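Local atomic coordinates of papain-like cysteine protease (Porcine reproductive and respiratory syndrome virus, PDB entry 3MTV), a protein that probably cleaves the viral polyprotein as a papain-like cysteine protease and, through a metal-dependent nuclease domain, also degrades nucleic acid. Residues V19-R24 / R44-F49. Numbering follows the deposited sequence.
Sequences VSWAPR and RLHTSF
W21 lays its indole against the last turn of helix 39-48, and L45 and H46 of that turn and F49 just beyond it meet it differently. H46 comes over one face: the ND1 side of the imidazole points at the six-membered ring, a T-shaped pair with centroids 4.6 Å apart and planes at 67°. The reach comes from chi1 of 165°, which holds CG of H46 anti to its own backbone N. Farther along the same indole, CA of H46 sits 4.2 Å from the centroid of the five-membered ring, almost on its normal, as a CH-pi contact. At the indole edge, NE1 of W21 gives a weak hydrogen bond to the backbone O of F49 (3.2 Å), just where the chain leaves the helix; the ring of F49 turns away and meets F60 edge-to-face. Strand 18-23 belongs to an antiparallel four-stranded sheet of the N-terminal part of the chain, and the helix packs across one side of it, the short axes crossing at -58°. L45 fills the place between V19 and W21 with its forked end: CD1 touches CG1 of V19 at 3.5 Å, while CD2 lies 3.5 Å from CD1 of W21, approaching the indole obliquely. On strand 10-15 next door, the side chains of W21 and H46 both touch A10, and that of V19 rests on M12 and V14.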
# COMPACT_ATOMS: atom_id res chain seq x y z
N VAL A 19 -4.70 3.74 -9.00
CA VAL A 19 -3.40 3.10 -8.85
C VAL A 19 -2.52 3.73 -7.71
O VAL A 19 -2.70 4.90 -7.34
CB VAL A 19 -2.82 3.28 -10.16
CG1 VAL A 19 -1.35 3.50 -10.11
CG2 VAL A 19 -3.32 2.15 -11.05
N SER A 20 -1.64 2.96 -7.07
CA SER A 20 -0.92 3.44 -5.90
C SER A 20 0.44 2.80 -5.90
O SER A 20 0.62 1.75 -6.39
CB SER A 20 -1.64 3.03 -4.61
OG SER A 20 -0.69 2.74 -3.55
N TRP A 21 1.43 3.36 -5.26
CA TRP A 21 2.53 2.45 -5.07
C TRP A 21 2.98 2.45 -3.63
O TRP A 21 2.61 3.30 -2.92
CB TRP A 21 3.69 2.86 -5.94
CG TRP A 21 4.43 4.16 -5.55
CD1 TRP A 21 4.02 5.45 -5.84
CD2 TRP A 21 5.66 4.31 -4.83
NE1 TRP A 21 4.93 6.38 -5.36
CE2 TRP A 21 5.96 5.72 -4.77
CE3 TRP A 21 6.55 3.42 -4.25
CZ2 TRP A 21 7.07 6.25 -4.13
CZ3 TRP A 21 7.74 3.94 -3.63
CH2 TRP A 21 7.96 5.35 -3.57
N ALA A 22 3.88 1.56 -3.25
CA ALA A 22 4.31 1.45 -1.87
C ALA A 22 5.64 0.75 -1.87
O ALA A 22 5.96 0.07 -2.84
CB ALA A 22 3.29 0.66 -1.12
N PRO A 23 6.43 0.87 -0.77
CA PRO A 23 7.73 0.16 -0.79
C PRO A 23 7.52 -1.36 -0.64
O PRO A 23 6.39 -1.73 -0.30
CB PRO A 23 8.54 0.80 0.36
CG PRO A 23 7.86 2.02 0.67
CD PRO A 23 6.36 1.83 0.33
N ARG A 24 8.54 -2.18 -0.94
CA ARG A 24 8.36 -3.58 -1.31
C ARG A 24 8.17 -4.13 0.06
O ARG A 24 7.08 -4.67 0.44
CB ARG A 24 9.61 -4.16 -2.03
CG ARG A 24 9.75 -5.70 -2.27
CD ARG A 24 11.06 -5.96 -3.15
NE ARG A 24 11.71 -7.30 -2.96
CZ ARG A 24 11.86 -8.33 -3.86
NH1 ARG A 24 11.41 -8.29 -5.19
NH2 ARG A 24 12.50 -9.46 -3.41
N ARG A 44 5.72 5.81 -14.50
CA ARG A 44 5.10 7.12 -14.40
C ARG A 44 4.89 7.45 -12.92
O ARG A 44 5.71 8.18 -12.33
CB ARG A 44 3.78 7.26 -15.18
CG ARG A 44 4.06 7.89 -16.51
CD ARG A 44 2.96 7.83 -17.57
NE ARG A 44 3.67 8.15 -18.83
CZ ARG A 44 3.15 8.31 -20.05
NH1 ARG A 44 1.80 8.18 -20.32
NH2 ARG A 44 4.01 8.64 -21.03
N LEU A 45 3.81 6.89 -12.37
CA LEU A 45 3.62 6.63 -10.93
C LEU A 45 4.78 6.66 -10.01
O LEU A 45 4.84 7.45 -9.15
CB LEU A 45 3.09 5.25 -10.69
CG LEU A 45 1.96 5.33 -9.65
CD1 LEU A 45 1.87 4.09 -8.92
CD2 LEU A 45 2.24 6.42 -8.69
N HIS A 46 5.70 5.75 -10.13
CA HIS A 46 6.69 5.70 -9.06
C HIS A 46 7.58 6.86 -9.17
O HIS A 46 8.02 7.34 -8.18
CB HIS A 46 7.43 4.40 -9.19
CG HIS A 46 8.70 4.28 -8.44
ND1 HIS A 46 8.75 3.78 -7.16
CD2 HIS A 46 9.98 4.48 -8.82
CE1 HIS A 46 9.99 3.69 -6.76
NE2 HIS A 46 10.77 4.12 -7.75
N THR A 47 7.85 7.30 -10.38
CA THR A 47 8.76 8.41 -10.61
C THR A 47 8.13 9.72 -10.17
O THR A 47 8.78 10.60 -9.55
CB THR A 47 9.27 8.46 -12.07
OG1 THR A 47 10.45 7.65 -12.12
CG2 THR A 47 9.72 9.84 -12.40
N SER A 48 6.85 9.88 -10.40
CA SER A 48 6.37 11.20 -10.07
C SER A 48 5.54 11.43 -8.79
O SER A 48 5.47 12.54 -8.26
CB SER A 48 5.82 11.86 -11.33
OG SER A 48 5.04 10.94 -11.97
N PHE A 49 4.96 10.40 -8.20
CA PHE A 49 4.18 10.61 -6.95
C PHE A 49 4.74 10.09 -5.67
O PHE A 49 5.79 9.47 -5.65
CB PHE A 49 2.83 10.04 -7.12
CG PHE A 49 2.14 10.60 -8.26
CD1 PHE A 49 2.27 10.04 -9.50
CD2 PHE A 49 1.40 11.74 -8.12
CE1 PHE A 49 1.63 10.58 -10.60
CE2 PHE A 49 0.72 12.27 -9.22
CZ PHE A 49 0.83 11.66 -10.46